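Local coordinates for protein peptidase (Pseudomonas aeruginosa, PDB 5LOX) that probably hydrolyses peptide bonds as a self-assembling peptidase of the Ntn-hydrolase clan, related to the ancestor of the proteasome beta subunit, at residues 52-57 and 107-112; 81-86 and 111-116. The protein carries 3 engineered substitutions. One frame throughout, in Å; residues are numbered along the deposited sequence.

In the fold
Contacts 1 and 2 illustrate how one strand can seat two successive helices. Strand 109-117, the middle strand of a five-stranded antiparallel sheet, gives its start to helix 52-66 in contact 1 and meets helix 79-97 through F111 and V113 in contact 2. The contact centres lie about 14 Å apart, and F111 takes part in both. C109, F111 and V113 all serve the helical side, whereas the engineered selenomethionine M112, between F111 and V113, points to the other side and packs on L143 and L145 of strand 142-146. Both contacts are buried helix-on-sheet packing within the alpha-beta-beta-alpha sandwich of the proteasome family.

Contact 1 of 2, residues 52-57 and 107-112; sequences LATSQS and LSCSFM. Engineered in segment 107-112: M112 (natural residue Leu).
T54 and S55, in the first turn of helix 52-66, settle on L107, C109 and F111 where strand 109-117 begins, a helix-on-sheet contact of the alpha-beta-beta-alpha sandwich shared by proteasome-type hydrolases. T54 has the largest share. Its CB points toward the strand segment and lies 3.4 Å from the carbonyl O of L107. From there the side chain forks. With chi1 at -56°, CG2 stands anti to the backbone N and runs to the sulfur of C109, the CG2 to SG separation being 3.5 Å. The other branch, OG1, sits beside the backbone N and donates a hydrogen bond of 2.7 Å to L107 O. It meets that oxygen at a C=O...O angle of 133°, tilted 22° from the carbonyl plane. One threonine thus serves polar backbone and apolar side chain at once.

Next along the helix, S55 covers the other part of the contact: its CB lies 4.1 Å from C109 SG, and the F111 ring approaches its backbone obliquely, CZ to S55 CA being 4.2 Å.

N51, just before the helix, accepts from T54 N through OD1 and pairs by its backbone with S108, linking the helix end to the strand's approach. On the helix side turned from the strand, Q56 OE1 accepts from Q135 N of a second subunit, so the same helix also helps join subunits. The hydroxyl of S55 turns back to its own helix: OG donates to L52 O at 3.2 Å, an oxygen that also receives Q56 N.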
ATOM      1  N   LEU A  52      78.792  41.216  44.504  1.00 69.03           N
ATOM      2  CA  LEU A  52      79.869  41.928  43.864  1.00 65.75           C
ATOM      3  C   LEU A  52      79.784  43.425  44.075  1.00 67.28           C
ATOM      4  O   LEU A  52      80.746  44.057  44.489  1.00 68.16           O
ATOM      5  CB  LEU A  52      79.860  41.631  42.366  1.00 65.34           C
ATOM      6  CG  LEU A  52      81.005  42.253  41.565  1.00 65.13           C
ATOM      7  CD1 LEU A  52      82.364  41.802  42.060  1.00 59.90           C
ATOM      8  CD2 LEU A  52      80.833  41.912  40.098  1.00 67.51           C
ATOM      9  N   ALA A  53      78.645  44.012  43.736  1.00 69.71           N
ATOM     10  CA  ALA A  53      78.494  45.474  43.826  1.00 71.64           C
ATOM     11  C   ALA A  53      78.863  45.977  45.208  1.00 68.42           C
ATOM     12  O   ALA A  53      79.507  46.993  45.357  1.00 66.29           O
ATOM     13  CB  ALA A  53      77.070  45.889  43.486  1.00 76.16           C
ATOM     14  N   THR A  54      78.417  45.255  46.220  1.00 68.73           N
ATOM     15  CA  THR A  54      78.616  45.694  47.578  1.00 69.76           C
ATOM     16  C   THR A  54      80.079  45.564  47.920  1.00 67.77           C
ATOM     17  O   THR A  54      80.673  46.494  48.376  1.00 68.44           O
ATOM     18  CB  THR A  54      77.755  44.864  48.544  1.00 67.72           C
ATOM     19  OG1 THR A  54      76.382  44.949  48.149  1.00 64.26           O
ATOM     20  CG2 THR A  54      77.911  45.390  49.951  1.00 68.16           C
ATOM     21  N   SER A  55      80.651  44.394  47.690  1.00 66.27           N
ATOM     22  CA  SER A  55      82.019  44.179  48.083  1.00 64.85           C
ATOM     23  C   SER A  55      82.964  45.085  47.300  1.00 67.52           C
ATOM     24  O   SER A  55      83.909  45.612  47.837  1.00 67.18           O
ATOM     25  CB  SER A  55      82.422  42.749  47.866  1.00 64.78           C
ATOM     26  OG  SER A  55      82.735  42.582  46.502  1.00 77.05           O
ATOM     27  N   GLN A  56      82.692  45.312  46.024  1.00 69.55           N
ATOM     28  CA  GLN A  56      83.505  46.258  45.274  1.00 69.10           C
ATOM     29  C   GLN A  56      83.442  47.649  45.865  1.00 71.57           C
ATOM     30  O   GLN A  56      84.439  48.317  46.001  1.00 68.60           O
ATOM     31  CB  GLN A  56      83.044  46.365  43.840  1.00 73.65           C
ATOM     32  CG  GLN A  56      83.806  45.477  42.918  1.00 70.79           C
ATOM     33  CD  GLN A  56      83.566  45.867  41.478  1.00 74.39           C
ATOM     34  OE1 GLN A  56      82.545  46.486  41.138  1.00 75.54           O
ATOM     35  NE2 GLN A  56      84.423  45.383  40.608  1.00 78.49           N
ATOM     36  N   SER A  57      82.244  48.118  46.175  1.00 74.08           N
ATOM     37  CA  SER A  57      82.130  49.441  46.765  1.00 75.41           C
ATOM     38  C   SER A  57      82.944  49.522  48.066  1.00 71.93           C
ATOM     39  O   SER A  57      83.563  50.525  48.335  1.00 70.99           O
ATOM     40  CB  SER A  57      80.658  49.814  46.968  1.00 76.73           C
ATOM     41  OG  SER A  57      80.120  50.230  45.726  1.00 75.04           O
ATOM     42  N   LEU A 107      71.744  42.110  48.832  1.00 87.88           N
ATOM     43  CA  LEU A 107      72.989  42.885  48.735  1.00 84.99           C
ATOM     44  C   LEU A 107      74.084  42.531  49.720  1.00 79.90           C
ATOM     45  O   LEU A 107      75.045  43.265  49.858  1.00 74.37           O
ATOM     46  CB  LEU A 107      72.675  44.376  48.931  1.00 88.16           C
ATOM     47  CG  LEU A 107      71.657  45.011  47.984  1.00 88.56           C
ATOM     48  CD1 LEU A 107      71.539  46.489  48.301  1.00 88.54           C
ATOM     49  CD2 LEU A 107      72.037  44.772  46.525  1.00 86.54           C
ATOM     50  N   SER A 108      73.949  41.423  50.426  1.00 84.01           N
ATOM     51  CA  SER A 108      74.867  41.140  51.541  1.00 82.41           C
ATOM     52  C   SER A 108      76.163  40.557  51.053  1.00 74.26           C
ATOM     53  O   SER A 108      76.205  39.902  50.004  1.00 68.59           O
ATOM     54  CB  SER A 108      74.227  40.177  52.536  1.00 83.58           C
ATOM     55  OG  SER A 108      73.783  39.017  51.864  1.00 83.31           O
ATOM     56  N   CYS A 109      77.215  40.790  51.819  1.00 69.90           N
ATOM     57  CA  CYS A 109      78.461  40.094  51.575  1.00 70.71           C
ATOM     58  C   CYS A 109      79.259  39.915  52.844  1.00 67.63           C
ATOM     59  O   CYS A 109      79.044  40.606  53.835  1.00 72.84           O
ATOM     60  CB  CYS A 109      79.304  40.830  50.509  1.00 72.83           C
ATOM     61  SG  CYS A 109      79.688  42.515  50.965  1.00 72.91           S
ATOM     62  N   SER A 110      80.281  39.078  52.724  1.00 67.03           N
ATOM     63  CA  SER A 110      81.157  38.721  53.812  1.00 64.05           C
ATOM     64  C   SER A 110      82.602  38.917  53.438  1.00 59.09           C
ATOM     65  O   SER A 110      82.957  39.004  52.268  1.00 54.18           O
ATOM     66  CB  SER A 110      80.884  37.275  54.169  1.00 66.38           C
ATOM     67  OG  SER A 110      80.562  36.563  53.000  1.00 71.79           O
ATOM     68  N   PHE A 111      83.448  38.999  54.455  1.00 60.57           N
ATOM     69  CA  PHE A 111      84.851  39.346  54.266  1.00 59.38           C
ATOM     70  C   PHE A 111      85.734  38.569  55.199  1.00 58.24           C
ATOM     71  O   PHE A 111      85.302  38.176  56.264  1.00 61.30           O
ATOM     72  CB  PHE A 111      85.060  40.809  54.609  1.00 59.51           C
ATOM     73  CG  PHE A 111      84.328  41.757  53.732  1.00 60.91           C
ATOM     74  CD1 PHE A 111      84.927  42.253  52.598  1.00 63.79           C
ATOM     75  CD2 PHE A 111      83.061  42.176  54.052  1.00 63.59           C
ATOM     76  CE1 PHE A 111      84.270  43.149  51.782  1.00 67.35           C
ATOM     77  CE2 PHE A 111      82.395  43.081  53.257  1.00 68.47           C
ATOM     78  CZ  PHE A 111      82.999  43.570  52.116  1.00 69.93           C
HETATM   79  N   MSE A 112      87.000  38.402  54.830  1.00 60.86           N
HETATM   80  CA  MSE A 112      88.052  38.052  55.824  1.00 60.79           C
HETATM   81  C   MSE A 112      89.074  39.150  55.839  1.00 59.63           C
HETATM   82  O   MSE A 112      89.370  39.743  54.813  1.00 57.51           O
HETATM   83  CB  MSE A 112      88.735  36.702  55.612  1.00 58.34           C
HETATM   84  CG  MSE A 112      87.610  35.697  55.611  1.00 60.39           C
HETATM   85 SE   MSE A 112      88.266  33.908  55.958  1.00 57.98          SE
HETATM   86  CE  MSE A 112      88.496  33.413  54.082  1.00 55.92           C
TER

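Contact 2 of 2, residues 81-86 and 111-116; sequences DATALV and FMVGGQ. Engineered in segment 111-116: M112 (natural residue Leu).
V86 and V113 adopt nearly the same torsion, chi1 near 180° in both, which sets CG1 of each anti to its own backbone N and leaves CG2 beside that N. Across the gap the two reach toward each other, tip to tip, CG2 of V86 lying 3.8 Å from CG2 of V113. The second methyl of V86 does different work. Its CG1 stands over one face of the F111 ring, 4.2 Å from the centroid and 14° off the ring normal, a CH-pi contact displaced toward the rim.

One helical turn earlier, T83 slides past V113 in the opposite direction, bringing OG1 to 3.5 Å from V113 CB. That approach is plain packing, since the hydroxyl is hydrogen-bonded within its own helix, to V79 O. A82 closes the row, its CB meeting V113 CG1 at 4.3 Å. V113 is thus flanked by three helix residues, and it buries more surface than any other residue of the two segments.

I127 of the adjoining strand 123-127 widens the apolar floor by touching T83, V86 and V113. Segment 81-86 runs roughly antiparallel to segment 111-116, at 152°, with their axes 8.3 Å apart at closest approach. Here A82, T83 and V86, at i, i+1 and i+4, pack over F111 and V113, alternate residues of the strand, as part of the helix-on-sheet layer of the alpha-beta-beta-alpha sandwich of Ntn hydrolases.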
ATOM      1  N   ASP A  81      90.819  46.403  64.855  1.00 87.53           N
ATOM      2  CA  ASP A  81      90.227  47.693  64.437  1.00 83.38           C
ATOM      3  C   ASP A  81      90.113  47.805  62.923  1.00 77.63           C
ATOM      4  O   ASP A  81      89.235  48.490  62.422  1.00 75.59           O
ATOM      5  CB  ASP A  81      91.037  48.861  64.986  1.00 86.18           C
ATOM      6  CG  ASP A  81      90.897  49.021  66.486  1.00 91.28           C
ATOM      7  OD1 ASP A  81      89.794  48.826  67.015  1.00 90.34           O
ATOM      8  OD2 ASP A  81      91.907  49.359  67.147  1.00 99.85           O
ATOM      9  N   ALA A  82      91.014  47.142  62.205  1.00 72.35           N
ATOM     10  CA  ALA A  82      90.922  47.083  60.760  1.00 71.98           C
ATOM     11  C   ALA A  82      89.650  46.366  60.364  1.00 71.59           C
ATOM     12  O   ALA A  82      88.908  46.815  59.497  1.00 68.17           O
ATOM     13  CB  ALA A  82      92.137  46.369  60.177  1.00 72.85           C
ATOM     14  N   THR A  83      89.434  45.208  60.987  1.00 73.32           N
ATOM     15  CA  THR A  83      88.253  44.391  60.720  1.00 69.04           C
ATOM     16  C   THR A  83      87.022  45.231  60.989  1.00 69.52           C
ATOM     17  O   THR A  83      86.068  45.224  60.228  1.00 65.78           O
ATOM     18  CB  THR A  83      88.254  43.127  61.604  1.00 70.31           C
ATOM     19  OG1 THR A  83      89.450  42.357  61.355  1.00 74.59           O
ATOM     20  CG2 THR A  83      87.047  42.278  61.337  1.00 66.97           C
ATOM     21  N   ALA A  84      87.044  45.935  62.119  1.00 71.80           N
ATOM     22  CA  ALA A  84      85.910  46.764  62.523  1.00 70.41           C
ATOM     23  C   ALA A  84      85.662  47.835  61.478  1.00 68.56           C
ATOM     24  O   ALA A  84      84.517  48.172  61.197  1.00 68.19           O
ATOM     25  CB  ALA A  84      86.163  47.387  63.892  1.00 71.80           C
ATOM     26  N   LEU A  85      86.743  48.373  60.923  1.00 69.82           N
ATOM     27  CA  LEU A  85      86.636  49.443  59.941  1.00 71.24           C
ATOM     28  C   LEU A  85      86.016  48.928  58.654  1.00 69.97           C
ATOM     29  O   LEU A  85      85.144  49.569  58.087  1.00 70.71           O
ATOM     30  CB  LEU A  85      87.984  50.067  59.649  1.00 71.04           C
ATOM     31  CG  LEU A  85      87.924  51.146  58.558  1.00 73.75           C
ATOM     32  CD1 LEU A  85      87.041  52.321  58.953  1.00 76.02           C
ATOM     33  CD2 LEU A  85      89.331  51.636  58.224  1.00 76.85           C
ATOM     34  N   VAL A  86      86.427  47.738  58.235  1.00 68.43           N
ATOM     35  CA  VAL A  86      85.823  47.124  57.075  1.00 64.81           C
ATOM     36  C   VAL A  86      84.319  46.984  57.309  1.00 65.05           C
ATOM     37  O   VAL A  86      83.522  47.383  56.478  1.00 65.54           O
ATOM     38  CB  VAL A  86      86.450  45.753  56.781  1.00 62.94           C
ATOM     39  CG1 VAL A  86      85.705  45.047  55.658  1.00 62.89           C
ATOM     40  CG2 VAL A  86      87.897  45.932  56.394  1.00 62.81           C
ATOM     41  N   PHE A 111      83.448  38.999  54.455  1.00 60.57           N
ATOM     42  CA  PHE A 111      84.851  39.346  54.266  1.00 59.38           C
ATOM     43  C   PHE A 111      85.734  38.569  55.199  1.00 58.24           C
ATOM     44  O   PHE A 111      85.302  38.176  56.264  1.00 61.30           O
ATOM     45  CB  PHE A 111      85.060  40.809  54.609  1.00 59.51           C
ATOM     46  CG  PHE A 111      84.328  41.757  53.732  1.00 60.91           C
ATOM     47  CD1 PHE A 111      84.927  42.253  52.598  1.00 63.79           C
ATOM     48  CD2 PHE A 111      83.061  42.176  54.052  1.00 63.59           C
ATOM     49  CE1 PHE A 111      84.270  43.149  51.782  1.00 67.35           C
ATOM     50  CE2 PHE A 111      82.395  43.081  53.257  1.00 68.47           C
ATOM     51  CZ  PHE A 111      82.999  43.570  52.116  1.00 69.93           C
HETATM   52  N   MSE A 112      87.000  38.402  54.830  1.00 60.86           N
HETATM   53  CA  MSE A 112      88.052  38.052  55.824  1.00 60.79           C
HETATM   54  C   MSE A 112      89.074  39.150  55.839  1.00 59.63           C
HETATM   55  O   MSE A 112      89.370  39.743  54.813  1.00 57.51           O
HETATM   56  CB  MSE A 112      88.735  36.702  55.612  1.00 58.34           C
HETATM   57  CG  MSE A 112      87.610  35.697  55.611  1.00 60.39           C
HETATM   58 SE   MSE A 112      88.266  33.908  55.958  1.00 57.98          SE
HETATM   59  CE  MSE A 112      88.496  33.413  54.082  1.00 55.92           C
ATOM     60  N   VAL A 113      89.542  39.469  57.037  1.00 59.31           N
ATOM     61  CA  VAL A 113      90.517  40.495  57.235  1.00 59.65           C
ATOM     62  C   VAL A 113      91.591  39.877  58.095  1.00 62.09           C
ATOM     63  O   VAL A 113      91.327  39.455  59.197  1.00 61.57           O
ATOM     64  CB  VAL A 113      89.932  41.697  57.976  1.00 59.46           C
ATOM     65  CG1 VAL A 113      91.006  42.750  58.180  1.00 61.13           C
ATOM     66  CG2 VAL A 113      88.764  42.273  57.195  1.00 60.27           C
ATOM     67  N   GLY A 114      92.810  39.840  57.581  1.00 66.05           N
ATOM     68  CA  GLY A 114      93.928  39.305  58.334  1.00 65.66           C
ATOM     69  C   GLY A 114      95.209  40.027  58.021  1.00 65.06           C
ATOM     70  O   GLY A 114      95.300  40.762  57.036  1.00 67.09           O
ATOM     71  N   GLY A 115      96.196  39.844  58.876  1.00 64.76           N
ATOM     72  CA  GLY A 115      97.480  40.483  58.654  1.00 65.97           C
ATOM     73  C   GLY A 115      98.232  40.722  59.939  1.00 67.78           C
ATOM     74  O   GLY A 115      97.976  40.060  60.936  1.00 66.17           O
ATOM     75  N   GLN A 116      99.162  41.674  59.908  1.00 68.60           N
ATOM     76  CA  GLN A 116      99.959  42.005  61.074  1.00 70.33           C
ATOM     77  C   GLN A 116     100.343  43.459  61.069  1.00 71.88           C
ATOM     78  O   GLN A 116     100.787  44.000  60.062  1.00 70.23           O
ATOM     79  CB  GLN A 116     101.230  41.169  61.106  1.00 73.72           C
ATOM     80  CG  GLN A 116     102.061  41.439  62.342  1.00 78.20           C
ATOM     81  CD  GLN A 116     103.154  40.424  62.563  1.00 79.11           C
ATOM     82  OE1 GLN A 116     103.713  39.863  61.615  1.00 83.45           O
ATOM     83  NE2 GLN A 116     103.467  40.170  63.825  1.00 78.09           N
TER